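Local coordinates for protein KLLA0F12672p (PDB 4M3O) that is probably an RNA polymerase II C-terminal domain phosphatase of the RPAP2 family, represented here by its zinc-binding N-terminal domain, at residues 73-85 against 108-120. Residues are numbered along the deposited sequence; the frame is centred on the assembly and turned at random.
Sequences RCGYPLCSKSQAR and LTEYCTKAHFRCS. With ZN (zinc ion), chain C.
Cys74 and Cys79 of 73-85 meet Cys112 and His116 of 108-120 at one zinc ion. This is the zinc finger of the Rtr1/RPAP2 family, built from three cysteines and one histidine. It ties the loop after helix 58-70 to the start of helix 114-125. The three SG atoms and His116 ND1 complete the site, with His116 ND1 2.2 Å from zinc. Cys74 SG also accepts Cys112 N at 3.4 Å, a nearly straight bond of 159°. Cys79 SG accepts Lys81 N. These N-H groups probably offset some of the thiolate charge. Thr113 is the N-cap of the helix; its OG1 accepts His116 N.

The Tyr76 side chain extends from the loop across His116, Cys119 and Ser120 of the helix. With CG anti to the backbone N (chi1 -166°), the ring is carried against the helix. CB faces Tyr111 CE2 at 4.4 Å. At one ring edge CD1 nears Ser120 CA; at the other CD2 sits over the centre of the His116 ring, 3.7 Å above its plane. The edge of Tyr76 thus meets the face of His116, an edge-to-face pair with planes at 55°. Farther out, CE1 approaches Cys119 O, while CE2 and CZ lie beneath Cys119 CB, a CH-pi contact. At the tip, OH binds a water that donates to Cys119 O. His116 NE2 is held by Glu154, so both ring nitrogens are engaged.

Backbone bonds extend the join. Gly75 N donates to Glu110 O at 2.8 Å, and Ala84 N to Tyr111 O. Near the far end, Arg85 N donates to Leu108 O at 2.9 Å, and Ala84 CB rests 3.7 Å from Leu108 CD1.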
# COMPACT_ATOMS: atom_id res chain seq x y z
N ARG A 73 -6.77 1.61 11.66
CA ARG A 73 -7.27 0.83 10.49
C ARG A 73 -6.58 -0.52 10.40
O ARG A 73 -5.34 -0.64 10.68
CB ARG A 73 -7.13 1.66 9.23
CG ARG A 73 -8.22 2.74 9.21
CD ARG A 73 -7.80 4.06 8.61
NE ARG A 73 -8.31 4.16 7.26
CZ ARG A 73 -9.05 5.15 6.77
NH1 ARG A 73 -9.37 6.22 7.48
NH2 ARG A 73 -9.43 5.07 5.51
N CYS A 74 -7.39 -1.54 10.10
CA CYS A 74 -6.84 -2.82 9.66
C CYS A 74 -5.68 -2.57 8.68
O CYS A 74 -5.75 -1.68 7.81
CB CYS A 74 -7.89 -3.70 9.00
SG CYS A 74 -7.26 -5.33 8.41
N GLY A 75 -4.62 -3.33 8.87
CA GLY A 75 -3.43 -3.23 8.07
C GLY A 75 -3.64 -3.43 6.58
O GLY A 75 -3.02 -2.75 5.77
N TYR A 76 -4.53 -4.32 6.24
CA TYR A 76 -4.82 -4.63 4.81
C TYR A 76 -5.58 -3.48 4.16
O TYR A 76 -6.68 -3.15 4.58
CB TYR A 76 -5.59 -5.94 4.67
CG TYR A 76 -5.68 -6.56 3.27
CD1 TYR A 76 -4.54 -6.72 2.48
CD2 TYR A 76 -6.92 -7.02 2.77
CE1 TYR A 76 -4.60 -7.33 1.26
CE2 TYR A 76 -7.01 -7.64 1.51
CZ TYR A 76 -5.86 -7.76 0.75
OH TYR A 76 -5.86 -8.37 -0.47
N PRO A 77 -4.92 -2.79 3.19
CA PRO A 77 -5.40 -1.52 2.64
C PRO A 77 -6.84 -1.54 2.03
O PRO A 77 -7.49 -0.54 2.05
CB PRO A 77 -4.33 -1.13 1.58
CG PRO A 77 -3.14 -1.93 1.91
CD PRO A 77 -3.58 -3.14 2.68
N LEU A 78 -7.31 -2.68 1.56
CA LEU A 78 -8.70 -2.83 1.08
C LEU A 78 -9.76 -2.82 2.18
O LEU A 78 -10.93 -2.74 1.88
CB LEU A 78 -8.86 -4.12 0.34
CG LEU A 78 -8.18 -4.20 -1.02
CD1 LEU A 78 -8.17 -5.67 -1.38
CD2 LEU A 78 -9.00 -3.40 -2.07
N CYS A 79 -9.35 -2.87 3.44
CA CYS A 79 -10.29 -3.01 4.54
C CYS A 79 -10.64 -1.67 5.16
O CYS A 79 -9.75 -0.81 5.34
CB CYS A 79 -9.63 -3.83 5.63
SG CYS A 79 -10.72 -4.47 6.91
N SER A 80 -11.88 -1.52 5.57
CA SER A 80 -12.31 -0.30 6.24
C SER A 80 -12.69 -0.59 7.70
O SER A 80 -13.32 0.23 8.33
CB SER A 80 -13.50 0.31 5.49
OG SER A 80 -14.56 -0.62 5.45
N LYS A 81 -12.29 -1.73 8.23
CA LYS A 81 -12.36 -1.93 9.69
C LYS A 81 -11.04 -1.60 10.39
O LYS A 81 -10.01 -1.32 9.74
CB LYS A 81 -12.75 -3.37 10.00
CG LYS A 81 -13.97 -3.76 9.20
CD LYS A 81 -14.42 -5.18 9.45
CE LYS A 81 -15.39 -5.56 8.36
NZ LYS A 81 -16.36 -6.55 8.86
N SER A 82 -11.09 -1.66 11.73
CA SER A 82 -9.91 -1.57 12.61
C SER A 82 -9.29 -2.90 12.81
O SER A 82 -10.00 -3.91 12.68
CB SER A 82 -10.36 -1.13 14.00
OG SER A 82 -10.93 0.13 13.88
N GLN A 83 -8.06 -2.92 13.26
CA GLN A 83 -7.49 -4.13 13.75
C GLN A 83 -8.38 -4.60 14.87
O GLN A 83 -9.09 -3.83 15.44
CB GLN A 83 -6.07 -3.89 14.23
CG GLN A 83 -5.93 -2.84 15.33
CD GLN A 83 -5.67 -1.45 14.80
OE1 GLN A 83 -6.42 -0.94 14.01
NE2 GLN A 83 -4.63 -0.84 15.27
N ALA A 84 -8.39 -5.87 15.16
CA ALA A 84 -9.33 -6.41 16.14
C ALA A 84 -8.98 -5.97 17.57
O ALA A 84 -9.88 -5.72 18.36
CB ALA A 84 -9.36 -7.92 16.06
N ARG A 85 -7.68 -5.90 17.86
CA ARG A 85 -7.13 -5.46 19.17
C ARG A 85 -6.30 -4.18 19.04
O ARG A 85 -5.08 -4.23 18.87
CB ARG A 85 -6.23 -6.53 19.76
CG ARG A 85 -6.84 -7.92 19.73
CD ARG A 85 -7.66 -8.26 20.96
NE ARG A 85 -8.26 -9.61 20.91
CZ ARG A 85 -7.58 -10.77 20.93
NH1 ARG A 85 -6.24 -10.80 20.95
NH2 ARG A 85 -8.23 -11.94 20.91
N LEU A 108 -3.78 -10.21 15.37
CA LEU A 108 -4.97 -9.44 15.73
C LEU A 108 -4.66 -8.00 16.20
O LEU A 108 -5.56 -7.15 16.26
CB LEU A 108 -5.82 -10.16 16.77
CG LEU A 108 -6.94 -11.16 16.36
CD1 LEU A 108 -7.53 -10.93 14.97
CD2 LEU A 108 -6.42 -12.58 16.49
N THR A 109 -3.40 -7.70 16.44
CA THR A 109 -3.06 -6.33 16.79
C THR A 109 -2.86 -5.45 15.52
O THR A 109 -2.86 -4.23 15.60
CB THR A 109 -1.83 -6.28 17.72
OG1 THR A 109 -0.68 -6.70 17.00
CG2 THR A 109 -2.05 -7.22 18.94
N GLU A 110 -2.78 -6.10 14.36
CA GLU A 110 -2.53 -5.45 13.08
C GLU A 110 -3.66 -5.61 12.02
O GLU A 110 -3.81 -4.79 11.11
CB GLU A 110 -1.23 -6.00 12.52
CG GLU A 110 -0.02 -5.71 13.38
CD GLU A 110 1.26 -6.28 12.79
OE1 GLU A 110 1.23 -7.07 11.82
OE2 GLU A 110 2.31 -5.96 13.35
N TYR A 111 -4.49 -6.62 12.21
CA TYR A 111 -5.55 -6.95 11.27
C TYR A 111 -6.83 -7.18 12.01
O TYR A 111 -6.79 -7.58 13.17
CB TYR A 111 -5.15 -8.23 10.49
CG TYR A 111 -3.91 -7.95 9.75
CD1 TYR A 111 -2.66 -8.36 10.24
CD2 TYR A 111 -3.96 -7.23 8.55
CE1 TYR A 111 -1.49 -8.04 9.55
CE2 TYR A 111 -2.79 -6.93 7.85
CZ TYR A 111 -1.57 -7.32 8.35
OH TYR A 111 -0.40 -6.95 7.66
N CYS A 112 -7.94 -7.05 11.30
CA CYS A 112 -9.29 -7.32 11.82
C CYS A 112 -9.51 -8.81 12.07
O CYS A 112 -10.22 -9.18 13.02
CB CYS A 112 -10.38 -6.80 10.85
SG CYS A 112 -10.36 -7.54 9.19
N THR A 113 -8.86 -9.66 11.27
CA THR A 113 -9.11 -11.13 11.22
C THR A 113 -7.88 -11.92 10.78
O THR A 113 -6.91 -11.33 10.27
CB THR A 113 -10.18 -11.50 10.13
OG1 THR A 113 -9.78 -10.95 8.84
CG2 THR A 113 -11.52 -10.92 10.50
N LYS A 114 -7.91 -13.24 10.90
CA LYS A 114 -6.76 -14.01 10.43
C LYS A 114 -6.67 -14.00 8.87
O LYS A 114 -5.58 -14.09 8.24
CB LYS A 114 -6.88 -15.45 10.93
CG LYS A 114 -5.63 -16.29 10.73
CD LYS A 114 -6.06 -17.70 10.39
CE LYS A 114 -6.62 -17.77 8.96
NZ LYS A 114 -6.62 -19.17 8.47
N ALA A 115 -7.83 -13.91 8.27
CA ALA A 115 -8.02 -13.92 6.86
C ALA A 115 -7.27 -12.71 6.26
O ALA A 115 -6.46 -12.87 5.31
CB ALA A 115 -9.53 -13.88 6.55
N HIS A 116 -7.45 -11.54 6.88
CA HIS A 116 -6.77 -10.29 6.43
C HIS A 116 -5.30 -10.30 6.74
O HIS A 116 -4.51 -9.81 5.93
CB HIS A 116 -7.52 -9.03 6.86
CG HIS A 116 -8.64 -8.67 5.92
ND1 HIS A 116 -9.39 -7.53 6.03
CD2 HIS A 116 -9.06 -9.28 4.78
CE1 HIS A 116 -10.27 -7.48 5.04
NE2 HIS A 116 -10.08 -8.53 4.26
N PHE A 117 -4.91 -10.89 7.88
CA PHE A 117 -3.50 -11.28 8.07
C PHE A 117 -2.92 -12.07 6.84
O PHE A 117 -1.90 -11.70 6.32
CB PHE A 117 -3.33 -12.09 9.38
CG PHE A 117 -1.95 -12.61 9.59
CD1 PHE A 117 -0.85 -11.81 9.45
CD2 PHE A 117 -1.76 -13.94 9.94
CE1 PHE A 117 0.43 -12.31 9.67
CE2 PHE A 117 -0.50 -14.44 10.14
CZ PHE A 117 0.60 -13.64 10.04
N ARG A 118 -3.59 -13.13 6.41
CA ARG A 118 -3.09 -13.96 5.30
C ARG A 118 -3.12 -13.21 3.95
O ARG A 118 -2.21 -13.33 3.15
CB ARG A 118 -3.91 -15.29 5.23
CG ARG A 118 -3.76 -16.21 6.43
CD ARG A 118 -2.29 -16.59 6.65
NE ARG A 118 -2.11 -17.84 7.39
CZ ARG A 118 -0.97 -18.23 7.97
NH1 ARG A 118 0.12 -17.47 7.99
NH2 ARG A 118 -0.89 -19.41 8.54
N CYS A 119 -4.18 -12.46 3.69
CA CYS A 119 -4.27 -11.70 2.45
C CYS A 119 -3.12 -10.69 2.36
O CYS A 119 -2.55 -10.45 1.28
CB CYS A 119 -5.61 -10.97 2.35
SG CYS A 119 -7.07 -12.01 2.21
N SER A 120 -2.81 -10.10 3.51
CA SER A 120 -1.75 -9.14 3.66
C SER A 120 -0.36 -9.72 3.44
O SER A 120 0.45 -9.15 2.66
CB SER A 120 -1.83 -8.42 5.05
OG SER A 120 -0.85 -7.38 5.04
ZN ZN C . -9.34 -6.10 7.74
O HOH W 1 -4.02 -10.47 -1.11
O HOH W 2 -2.93 -2.14 17.21